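Local coordinates for beta-mannosidase (PDB 4CVU), which probably hydrolyses terminal beta-mannosidic bonds, releasing mannose from the non-reducing ends of mannosides, at residues 190-195 with 461-466; 196-201 with 205-210; 394-399 with 430-435; 452-457 with 488-493. All blocks are in the same frame, centred on the assembly; numbering follows the deposited sequence.

Interaction 1 (190-195 with 461-466). With MAN (alpha-D-mannopyranose), chain E.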
# COMPACT_ATOMS: atom_id res chain seq x y z
N TRP A 190 -20.31 7.77 29.19
CA TRP A 190 -21.41 8.76 29.13
C TRP A 190 -22.27 8.65 27.89
O TRP A 190 -23.28 9.32 27.79
CB TRP A 190 -20.85 10.22 29.25
CG TRP A 190 -20.49 10.50 30.65
CD1 TRP A 190 -19.24 10.60 31.17
CD2 TRP A 190 -21.39 10.63 31.74
NE1 TRP A 190 -19.30 10.81 32.52
CE2 TRP A 190 -20.61 10.83 32.90
CE3 TRP A 190 -22.79 10.64 31.85
CZ2 TRP A 190 -21.19 11.02 34.15
CZ3 TRP A 190 -23.37 10.83 33.10
CH2 TRP A 190 -22.57 11.01 34.23
N VAL A 191 -21.89 7.80 26.94
CA VAL A 191 -22.64 7.73 25.68
C VAL A 191 -23.11 6.33 25.34
O VAL A 191 -22.34 5.39 25.39
CB VAL A 191 -21.87 8.36 24.51
CG1 VAL A 191 -20.48 7.73 24.35
CG2 VAL A 191 -22.66 8.22 23.21
N ARG A 192 -24.38 6.19 24.99
CA ARG A 192 -24.92 4.93 24.51
C ARG A 192 -24.57 4.75 23.03
O ARG A 192 -25.39 4.97 22.13
CB ARG A 192 -26.44 4.90 24.75
CG ARG A 192 -26.82 5.06 26.19
CD ARG A 192 -26.10 4.11 27.09
NE ARG A 192 -26.14 2.76 26.54
CZ ARG A 192 -25.17 1.84 26.65
NH1 ARG A 192 -24.04 2.09 27.31
NH2 ARG A 192 -25.35 0.64 26.11
N LYS A 193 -23.31 4.34 22.82
CA LYS A 193 -22.68 4.11 21.52
C LYS A 193 -21.76 2.93 21.75
O LYS A 193 -21.24 2.68 22.88
CB LYS A 193 -21.91 5.37 21.03
CG LYS A 193 -21.19 5.25 19.67
CD LYS A 193 -20.79 6.61 19.09
CE LYS A 193 -19.92 6.55 17.82
NZ LYS A 193 -20.21 5.37 16.96
N GLU A 194 -21.56 2.19 20.68
CA GLU A 194 -20.75 0.97 20.67
C GLU A 194 -19.42 1.35 21.25
O GLU A 194 -18.73 2.21 20.77
CB GLU A 194 -20.67 0.45 19.21
CG GLU A 194 -19.65 -0.63 18.93
CD GLU A 194 -19.73 -1.23 17.52
OE1 GLU A 194 -19.32 -0.56 16.60
OE2 GLU A 194 -20.17 -2.35 17.33
N GLN A 195 -19.07 0.72 22.36
CA GLN A 195 -17.95 1.15 23.09
C GLN A 195 -16.61 1.01 22.38
O GLN A 195 -15.76 1.83 22.59
CB GLN A 195 -17.94 0.50 24.48
CG GLN A 195 -19.18 0.77 25.27
CD GLN A 195 -19.22 2.10 26.00
OE1 GLN A 195 -18.78 2.22 27.16
NE2 GLN A 195 -19.81 3.11 25.36
N LYS A 461 -30.47 6.15 32.93
CA LYS A 461 -31.30 4.95 33.07
C LYS A 461 -32.50 4.94 32.12
O LYS A 461 -32.78 3.92 31.47
CB LYS A 461 -31.80 4.80 34.49
CG LYS A 461 -32.62 3.56 34.74
CD LYS A 461 -33.41 3.65 36.06
CE LYS A 461 -32.49 3.57 37.26
NZ LYS A 461 -33.15 4.06 38.49
N ALA A 462 -33.23 6.05 32.06
CA ALA A 462 -34.40 6.09 31.18
C ALA A 462 -33.97 5.74 29.73
O ALA A 462 -34.64 4.99 29.05
CB ALA A 462 -35.08 7.44 31.23
N ASN A 463 -32.82 6.28 29.31
CA ASN A 463 -32.29 6.02 27.97
C ASN A 463 -31.93 4.53 27.82
O ASN A 463 -32.35 3.89 26.88
CB ASN A 463 -31.04 6.90 27.69
CG ASN A 463 -30.71 7.02 26.21
OD1 ASN A 463 -31.37 6.45 25.36
ND2 ASN A 463 -29.67 7.76 25.90
N VAL A 464 -31.23 3.99 28.80
CA VAL A 464 -30.89 2.56 28.81
C VAL A 464 -32.15 1.70 28.71
O VAL A 464 -32.20 0.72 27.95
CB VAL A 464 -30.08 2.18 30.08
CG1 VAL A 464 -30.01 0.67 30.23
CG2 VAL A 464 -28.66 2.74 30.00
N VAL A 465 -33.18 2.05 29.48
CA VAL A 465 -34.43 1.28 29.48
C VAL A 465 -35.08 1.31 28.10
O VAL A 465 -35.60 0.30 27.65
CB VAL A 465 -35.40 1.80 30.59
CG1 VAL A 465 -36.81 1.31 30.35
CG2 VAL A 465 -34.89 1.39 31.98
N GLY A 466 -35.02 2.44 27.41
CA GLY A 466 -35.50 2.48 26.02
C GLY A 466 -34.74 1.42 25.21
O GLY A 466 -35.33 0.65 24.46
C1 MAN E . -42.20 3.44 25.68
C2 MAN E . -41.56 3.90 24.38
C3 MAN E . -40.57 2.84 23.90
C4 MAN E . -39.54 2.53 24.97
C5 MAN E . -40.24 2.21 26.29
C6 MAN E . -39.27 2.09 27.46
O2 MAN E . -40.87 5.09 24.63
O3 MAN E . -39.96 3.29 22.72
O4 MAN E . -38.80 1.38 24.56
O5 MAN E . -41.20 3.20 26.65
O6 MAN E . -39.97 1.59 28.61
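R192 is where 190-195 reaches helix 458-475, and mainly its aliphatic stem makes the contact. The stem lies against two consecutive helix residues, its CG 3.9 Å from ND2 of N463 and its CD 4.1 Å from CG2 of V464, which also comes obliquely to the guanidinium. R192 and N463 run alongside one another in opposite senses, with guanidinium and amide planes 86° apart and no hydrogen bond. Bends at chi2 and chi3 fold the R192 chain, and NH2 finds E467 in a salt bridge and the carbonyl of Q448. N463 sends OD1 to R133 and N130. The meeting joins a loop of the galactose-binding domain-like module to the helix linking parallel strands 442-446 and 481-485, consistent with the (beta/alpha)8 barrel of family 2 enzymes. R192 is also the centre of an inverse gamma turn, closed by a weak bond of 2.9 Å from K193 N to V191 O. K193 turns its amine to D197 and D113. At the segment's end, Q195 NE2 donates to K193 O over 2.9 Å, nearly straight at 165°, and OE1 of the same amide pairs with Y454. Across the helix, V465 CG1 lies 3.6 Å from O6 of a glycan mannose.

Interaction 2 (196-201 with 205-210)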
# COMPACT_ATOMS: atom_id res chain seq x y z
N ASN A 196 -16.42 -0.01 21.56
CA ASN A 196 -15.22 -0.21 20.86
C ASN A 196 -14.94 0.83 19.80
O ASN A 196 -13.86 0.91 19.33
CB ASN A 196 -15.03 -1.60 20.32
CG ASN A 196 -15.99 -1.94 19.25
OD1 ASN A 196 -17.10 -2.33 19.48
ND2 ASN A 196 -15.55 -1.73 18.02
N ASP A 197 -15.91 1.66 19.51
CA ASP A 197 -15.76 2.75 18.55
C ASP A 197 -14.77 3.83 19.00
O ASP A 197 -14.31 4.61 18.20
CB ASP A 197 -17.11 3.38 18.32
CG ASP A 197 -18.03 2.55 17.54
OD1 ASP A 197 -17.71 1.39 17.23
OD2 ASP A 197 -19.10 3.07 17.19
N PHE A 198 -14.46 3.84 20.30
CA PHE A 198 -13.45 4.71 20.87
C PHE A 198 -12.11 4.01 21.10
O PHE A 198 -11.25 4.53 21.85
CB PHE A 198 -13.96 5.32 22.17
CG PHE A 198 -15.32 5.93 22.04
CD1 PHE A 198 -15.48 7.15 21.41
CD2 PHE A 198 -16.45 5.24 22.45
CE1 PHE A 198 -16.74 7.69 21.25
CE2 PHE A 198 -17.71 5.75 22.27
CZ PHE A 198 -17.85 7.00 21.68
N GLY A 199 -11.96 2.82 20.48
CA GLY A 199 -10.76 2.05 20.50
C GLY A 199 -10.88 0.84 21.39
O GLY A 199 -11.60 0.87 22.36
N TRP A 200 -10.20 -0.25 21.04
CA TRP A 200 -10.04 -1.38 21.99
C TRP A 200 -8.64 -1.95 21.75
O TRP A 200 -7.89 -1.49 20.86
CB TRP A 200 -11.17 -2.43 21.82
CG TRP A 200 -11.66 -3.12 23.15
CD1 TRP A 200 -11.24 -4.30 23.65
CD2 TRP A 200 -12.64 -2.61 24.08
NE1 TRP A 200 -11.87 -4.58 24.85
CE2 TRP A 200 -12.73 -3.55 25.14
CE3 TRP A 200 -13.42 -1.47 24.14
CZ2 TRP A 200 -13.59 -3.39 26.22
CZ3 TRP A 200 -14.31 -1.30 25.22
CH2 TRP A 200 -14.38 -2.28 26.26
N ASP A 201 -8.27 -2.95 22.56
CA ASP A 201 -6.97 -3.54 22.47
C ASP A 201 -6.80 -4.50 21.28
O ASP A 201 -5.74 -5.06 21.13
CB ASP A 201 -6.52 -4.21 23.80
CG ASP A 201 -7.44 -5.30 24.28
OD1 ASP A 201 -8.44 -5.67 23.62
OD2 ASP A 201 -7.15 -5.83 25.39
N ALA A 205 -10.04 3.40 16.64
CA ALA A 205 -10.98 4.29 17.27
C ALA A 205 -11.47 5.34 16.30
O ALA A 205 -11.05 6.51 16.42
CB ALA A 205 -10.32 4.98 18.45
N PHE A 206 -12.37 4.95 15.40
CA PHE A 206 -12.83 5.87 14.35
C PHE A 206 -14.02 6.75 14.74
O PHE A 206 -14.32 7.72 14.03
CB PHE A 206 -13.11 5.10 13.05
CG PHE A 206 -11.85 4.61 12.38
CD1 PHE A 206 -10.85 5.50 12.03
CD2 PHE A 206 -11.66 3.25 12.14
CE1 PHE A 206 -9.68 5.06 11.46
CE2 PHE A 206 -10.48 2.81 11.56
CZ PHE A 206 -9.51 3.73 11.21
N SER A 207 -14.72 6.38 15.82
CA SER A 207 -15.94 7.05 16.27
C SER A 207 -16.82 7.53 15.11
O SER A 207 -17.12 8.73 15.01
CB SER A 207 -15.59 8.25 17.15
OG SER A 207 -16.78 8.92 17.52
N PRO A 208 -17.30 6.59 14.28
CA PRO A 208 -18.12 6.93 13.12
C PRO A 208 -19.52 7.38 13.51
O PRO A 208 -19.98 7.10 14.65
CB PRO A 208 -18.13 5.63 12.33
CG PRO A 208 -18.06 4.58 13.40
CD PRO A 208 -17.03 5.15 14.34
N VAL A 209 -20.15 8.12 12.61
CA VAL A 209 -21.50 8.65 12.84
C VAL A 209 -22.26 8.60 11.54
O VAL A 209 -21.65 8.67 10.47
CB VAL A 209 -21.54 10.10 13.38
CG1 VAL A 209 -20.87 10.18 14.75
CG2 VAL A 209 -20.89 11.08 12.42
N GLY A 210 -23.57 8.46 11.67
CA GLY A 210 -24.45 8.44 10.50
C GLY A 210 -25.69 7.58 10.71
O GLY A 210 -25.86 6.97 11.79
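D197 meets S207 through its backbone: the carbonyl O accepts the S207 N-H at 3.0 Å, with an N-H...O angle of 148° and the donor tilted 20° from the carbonyl plane. The same oxygen takes a CA-H...O contact from A205, whose CA is 3.5 Å away. F206 N is also close, but its angle is too poor for a bond. The D197 and P208 side chains cross at about a right angle, OD2 of D197 being 4.1 Å from CD of P208, and that oxygen is satisfied by a salt bridge to K193.

A205 fits more tightly. Its CB sits 3.3 Å from the carbonyl carbon of F198 and 3.4 Å from G199 N, an approach that the lack of a side chain on G199 permits.

S207, with backbone angles in the left-handed region, carries OG anti to its own N (chi1 177°), which brings it obliquely to F198 CE1 at 3.9 Å. F198 and S207 both rest on helix 159-168 as well. With the CA atoms of G199 and A205 only 3.9 Å apart, the chain forms a compact loop doubling back on itself, within the galactose-binding domain-like module of family 2.

Interaction 3 (394-399 with 430-435). With CD (cadmium ion), chain R; CD (cadmium ion), chain S.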
# COMPACT_ATOMS: atom_id res chain seq x y z
N ALA A 394 -15.21 -1.85 11.65
CA ALA A 394 -15.40 -0.65 12.43
C ALA A 394 -16.63 0.14 11.93
O ALA A 394 -17.12 1.04 12.63
CB ALA A 394 -14.14 0.20 12.45
N PHE A 395 -17.11 -0.18 10.73
CA PHE A 395 -18.26 0.48 10.13
C PHE A 395 -19.36 -0.54 9.80
O PHE A 395 -19.35 -1.20 8.77
CB PHE A 395 -17.82 1.26 8.90
CG PHE A 395 -16.58 2.07 9.13
CD1 PHE A 395 -16.64 3.27 9.84
CD2 PHE A 395 -15.38 1.63 8.70
CE1 PHE A 395 -15.49 4.00 10.07
CE2 PHE A 395 -14.23 2.34 8.95
CZ PHE A 395 -14.28 3.54 9.64
N TRP A 396 -20.31 -0.65 10.70
CA TRP A 396 -21.34 -1.68 10.62
C TRP A 396 -22.12 -1.63 9.30
O TRP A 396 -22.40 -2.67 8.73
CB TRP A 396 -22.30 -1.60 11.82
CG TRP A 396 -21.83 -2.46 12.99
CD1 TRP A 396 -21.21 -2.04 14.13
CD2 TRP A 396 -21.91 -3.88 13.08
NE1 TRP A 396 -20.91 -3.13 14.94
CE2 TRP A 396 -21.35 -4.27 14.32
CE3 TRP A 396 -22.44 -4.87 12.25
CZ2 TRP A 396 -21.30 -5.57 14.72
CZ3 TRP A 396 -22.39 -6.16 12.64
CH2 TRP A 396 -21.84 -6.51 13.90
N PRO A 397 -22.40 -0.43 8.78
CA PRO A 397 -23.11 -0.44 7.51
C PRO A 397 -22.50 -1.26 6.37
O PRO A 397 -23.23 -1.75 5.52
CB PRO A 397 -23.19 1.03 7.15
CG PRO A 397 -23.23 1.72 8.46
CD PRO A 397 -22.23 0.93 9.28
N ARG A 398 -21.17 -1.43 6.32
CA ARG A 398 -20.60 -2.15 5.18
C ARG A 398 -20.50 -3.64 5.43
O ARG A 398 -20.02 -4.39 4.58
CB ARG A 398 -19.24 -1.54 4.75
CG ARG A 398 -18.11 -1.63 5.77
CD ARG A 398 -16.86 -1.01 5.14
NE ARG A 398 -15.74 -0.98 6.06
CZ ARG A 398 -14.51 -0.62 5.72
NH1 ARG A 398 -14.26 -0.18 4.49
NH2 ARG A 398 -13.53 -0.65 6.60
N VAL A 399 -20.95 -4.09 6.61
CA VAL A 399 -20.98 -5.50 6.86
C VAL A 399 -22.07 -6.19 6.08
O VAL A 399 -23.25 -5.93 6.31
CB VAL A 399 -21.17 -5.77 8.34
CG1 VAL A 399 -21.33 -7.25 8.56
CG2 VAL A 399 -20.00 -5.24 9.09
N ASP A 430 -31.36 -8.17 13.10
CA ASP A 430 -32.16 -9.36 12.87
C ASP A 430 -31.52 -10.33 11.84
O ASP A 430 -31.51 -11.54 12.06
CB ASP A 430 -33.62 -8.99 12.43
CG ASP A 430 -34.43 -10.20 11.92
OD1 ASP A 430 -34.68 -11.21 12.66
OD2 ASP A 430 -34.85 -10.17 10.74
N TRP A 431 -31.02 -9.79 10.73
CA TRP A 431 -30.51 -10.65 9.68
C TRP A 431 -29.32 -11.54 10.10
O TRP A 431 -29.16 -12.61 9.53
CB TRP A 431 -30.22 -9.87 8.40
CG TRP A 431 -29.08 -8.91 8.44
CD1 TRP A 431 -29.12 -7.58 8.75
CD2 TRP A 431 -27.72 -9.20 8.11
NE1 TRP A 431 -27.87 -7.03 8.65
CE2 TRP A 431 -26.99 -8.00 8.26
CE3 TRP A 431 -27.04 -10.36 7.71
CZ2 TRP A 431 -25.61 -7.92 8.01
CZ3 TRP A 431 -25.68 -10.28 7.46
CH2 TRP A 431 -24.98 -9.07 7.61
N ILE A 432 -28.56 -11.14 11.11
CA ILE A 432 -27.43 -11.93 11.58
C ILE A 432 -27.90 -13.06 12.51
O ILE A 432 -27.41 -14.17 12.41
CB ILE A 432 -26.35 -11.05 12.27
CG1 ILE A 432 -25.73 -10.10 11.25
CG2 ILE A 432 -25.26 -11.93 12.88
CD1 ILE A 432 -24.68 -9.16 11.81
N TYR A 433 -28.82 -12.76 13.43
CA TYR A 433 -29.48 -13.79 14.24
C TYR A 433 -30.20 -14.78 13.32
O TYR A 433 -30.25 -15.95 13.62
CB TYR A 433 -30.48 -13.20 15.26
CG TYR A 433 -29.86 -12.73 16.57
CD1 TYR A 433 -29.36 -11.44 16.72
CD2 TYR A 433 -29.80 -13.58 17.68
CE1 TYR A 433 -28.78 -11.01 17.93
CE2 TYR A 433 -29.25 -13.15 18.89
CZ TYR A 433 -28.74 -11.86 19.01
OH TYR A 433 -28.18 -11.41 20.21
N ASP A 434 -30.74 -14.32 12.20
CA ASP A 434 -31.36 -15.24 11.24
C ASP A 434 -30.41 -16.31 10.75
O ASP A 434 -30.81 -17.48 10.60
CB ASP A 434 -31.84 -14.49 9.99
CG ASP A 434 -33.12 -13.74 10.22
OD1 ASP A 434 -33.78 -13.92 11.30
OD2 ASP A 434 -33.45 -12.97 9.30
N ILE A 435 -29.18 -15.93 10.48
CA ILE A 435 -28.18 -16.84 10.00
C ILE A 435 -27.90 -17.86 11.12
O ILE A 435 -27.88 -19.07 10.93
CB ILE A 435 -26.91 -16.07 9.61
CG1 ILE A 435 -27.19 -15.34 8.27
CG2 ILE A 435 -25.75 -17.04 9.41
CD1 ILE A 435 -26.27 -14.23 7.95
CD CD R . -35.61 -12.27 10.34
CD CD S . -36.35 -9.73 14.11
O HOH W 1 -36.23 -11.77 8.37
O HOH W 2 -37.70 -13.24 11.46
O HOH W 3 -37.69 -9.00 11.92
O HOH W 4 -34.39 -9.09 15.44
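D430 OD1 bridges two cadmium ions, 2.7 Å from each, and its mate OD2 binds the first of them at 2.3 Å. Both segments belong to a beta/alpha unit with parallel strands, consistent with the (beta/alpha)8 barrel of family 2: 394-399 follows strand 380-389, while 430-435 opens the helix between strands 418-421 and 442-446. D434, one helical turn on, also clasps the first ion with both oxygens, OD1 at 2.6 Å, and two waters join them. H477 completes the protein ligands of the second ion. Two negative carboxylates can lie this close, probably because the metal between them offsets their charge.

The metals sit on the flank of the helix away from 394-399, and the contact between the segments is apolar. At the edge of the W396 ring, near its plane, I432 CD1 lies 3.9 Å from W396 CZ3; the two side chains cross at about a right angle. The indole N-H of W396 is engaged by E194, which helps to fix the ring's turn. W431 takes the rarer first torsion, CG between the backbone N and the carbonyl carbon (chi1 69°), a torsion that carries its six-membered ring to V399. There CH2 lies 4.2 Å from V399 CG1, and the V399 carbonyl O stands obliquely 3.5 Å from CZ2 of W431. M404 of helix 401-413 touches both V399 and W431. I432 serves two indoles: besides its methyl at W396, its CG1 sits 3.6 Å above one face of the W431 ring, offset toward the rim.

Interaction 4 (452-457 with 488-493)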
# COMPACT_ATOMS: atom_id res chain seq x y z
N THR A 452 -15.87 -0.94 32.17
CA THR A 452 -15.85 0.29 32.94
C THR A 452 -17.15 0.31 33.72
O THR A 452 -18.02 -0.56 33.52
CB THR A 452 -15.72 1.53 32.03
OG1 THR A 452 -15.40 2.69 32.83
CG2 THR A 452 -16.98 1.73 31.21
N LEU A 453 -17.26 1.28 34.63
CA LEU A 453 -18.49 1.47 35.40
C LEU A 453 -19.24 2.62 34.78
O LEU A 453 -18.64 3.44 34.11
CB LEU A 453 -18.18 1.72 36.88
CG LEU A 453 -17.52 0.55 37.61
CD1 LEU A 453 -17.37 0.84 39.10
CD2 LEU A 453 -18.27 -0.76 37.44
N TYR A 454 -20.56 2.65 34.99
CA TYR A 454 -21.44 3.51 34.23
C TYR A 454 -22.30 4.42 35.13
O TYR A 454 -22.46 4.15 36.34
CB TYR A 454 -22.35 2.65 33.33
CG TYR A 454 -21.60 2.06 32.16
CD1 TYR A 454 -20.91 0.87 32.29
CD2 TYR A 454 -21.55 2.72 30.95
CE1 TYR A 454 -20.20 0.35 31.24
CE2 TYR A 454 -20.85 2.22 29.88
CZ TYR A 454 -20.19 1.02 30.01
OH TYR A 454 -19.43 0.54 28.96
N PRO A 455 -22.84 5.49 34.53
CA PRO A 455 -23.79 6.37 35.25
C PRO A 455 -25.07 5.63 35.63
O PRO A 455 -25.41 4.61 35.03
CB PRO A 455 -24.10 7.48 34.24
CG PRO A 455 -23.01 7.43 33.24
CD PRO A 455 -22.62 5.98 33.16
N ASP A 456 -25.76 6.16 36.63
CA ASP A 456 -27.06 5.64 37.03
C ASP A 456 -28.02 6.77 37.46
O ASP A 456 -28.89 6.56 38.30
CB ASP A 456 -26.92 4.62 38.16
CG ASP A 456 -28.19 3.81 38.39
OD1 ASP A 456 -28.87 3.48 37.38
OD2 ASP A 456 -28.51 3.50 39.56
N SER A 457 -27.87 7.94 36.82
CA SER A 457 -28.81 9.04 37.00
C SER A 457 -30.12 8.62 36.34
O SER A 457 -30.18 7.62 35.63
CB SER A 457 -28.26 10.29 36.34
OG SER A 457 -28.15 10.08 34.93
N ASN A 488 -19.92 -6.79 30.13
CA ASN A 488 -18.63 -7.46 30.16
C ASN A 488 -17.76 -7.00 31.31
O ASN A 488 -17.53 -5.85 31.50
CB ASN A 488 -17.97 -7.28 28.78
CG ASN A 488 -16.52 -7.69 28.77
OD1 ASN A 488 -16.20 -8.85 28.96
ND2 ASN A 488 -15.63 -6.73 28.59
N GLU A 489 -17.26 -7.98 32.07
CA GLU A 489 -16.24 -7.79 33.13
C GLU A 489 -16.53 -6.86 34.33
O GLU A 489 -15.71 -6.02 34.66
CB GLU A 489 -14.90 -7.41 32.50
CG GLU A 489 -13.96 -8.61 32.36
CD GLU A 489 -13.17 -8.60 31.06
OE1 GLU A 489 -13.02 -7.50 30.46
OE2 GLU A 489 -12.69 -9.72 30.66
N PHE A 490 -17.67 -7.03 34.99
CA PHE A 490 -18.01 -6.23 36.10
C PHE A 490 -17.51 -6.85 37.40
O PHE A 490 -16.58 -6.38 37.96
CB PHE A 490 -19.52 -6.06 36.14
CG PHE A 490 -19.99 -5.00 35.22
CD1 PHE A 490 -20.09 -5.23 33.88
CD2 PHE A 490 -20.21 -3.74 35.69
CE1 PHE A 490 -20.46 -4.22 33.03
CE2 PHE A 490 -20.58 -2.71 34.86
CZ PHE A 490 -20.72 -2.96 33.52
N GLU A 491 -18.11 -7.95 37.83
CA GLU A 491 -17.84 -8.51 39.14
C GLU A 491 -16.47 -9.18 39.27
O GLU A 491 -15.94 -9.36 40.39
CB GLU A 491 -18.93 -9.54 39.47
CG GLU A 491 -20.29 -8.93 39.92
CD GLU A 491 -21.34 -9.99 40.26
OE1 GLU A 491 -20.97 -10.97 40.93
OE2 GLU A 491 -22.52 -9.85 39.87
N ASN A 492 -15.92 -9.62 38.14
CA ASN A 492 -14.61 -10.27 38.15
C ASN A 492 -13.43 -9.31 37.96
O ASN A 492 -12.28 -9.69 38.22
CB ASN A 492 -14.57 -11.40 37.13
CG ASN A 492 -14.56 -10.90 35.70
OD1 ASN A 492 -15.30 -10.01 35.33
ND2 ASN A 492 -13.72 -11.52 34.87
N LEU A 493 -13.71 -8.08 37.50
CA LEU A 493 -12.65 -7.12 37.16
C LEU A 493 -12.93 -5.67 37.64
O LEU A 493 -12.27 -5.17 38.55
CB LEU A 493 -12.38 -7.13 35.65
CG LEU A 493 -11.21 -6.27 35.13
CD1 LEU A 493 -9.90 -6.75 35.72
CD2 LEU A 493 -11.14 -6.29 33.62
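F490 pushes its ring against three consecutive residues of the loop 452-457, and this is the close-packed part. The T452 carbonyl O approaches the ring obliquely, 3.6 Å from F490 CE2. L453 runs alongside it in the reverse sense, its CD2 4.0 Å from F490 CD2, the leucine also packing on M494, L495 and A498 farther along the same helix. Y454 meets F490 edge to edge: each contact atom lies near the plane of the other ring, CD1 of Y454 being 4.0 Å from CZ of F490, which excludes a stack. With chi1 at -81°, CG of F490 is anti to its carbonyl carbon, which turns the CD2-CE2-CZ side of the ring to the loop.

With an alanine here, L453 CD2 and Y454 CD1 would probably lose their common partner, and a gap would open between loop and helix.

The looser side begins at E489, the partly exposed N-cap of helix 490-501, which scarcely adds to the contact. N488 ND2 reaches E489 OE1 by a weak bond of 3.3 Å, bent to 134°. N488 OD1 is held by R420, and Y454 OH by Q195 and S450. Both segments follow parallel strands, 442-446 and 481-485, consistent with neighbouring loops of a (beta/alpha)8 barrel. No hydrogen bond crosses between them, so the fit depends on the F490 ring against carbon groups and one carbonyl oxygen, while polar groups are oriented by partners elsewhere.

Overall arrangement
All four contacts are largely buried; W431 in interaction 3 is a partly exposed exception. Interactions 1 and 2 share the long loop before strand 215-221 and touch through K193 and F198, while interaction 2 alone has a hydrogen bond between its segments. Interactions 1, 3 and 4 rest on van der Waals contact, with polar ends satisfied elsewhere. E194 ties interaction 1 to W396 of interaction 3, and Q195 ties it to Y454 of interaction 4, so one loop reaches two contacts of the probable (beta/alpha)8 barrel. F206 and P208 join interaction 2 to F395 and A394. Interactions 3 and 4 do not touch, their centres about 26 Å apart; metal chemistry belongs to interaction 3.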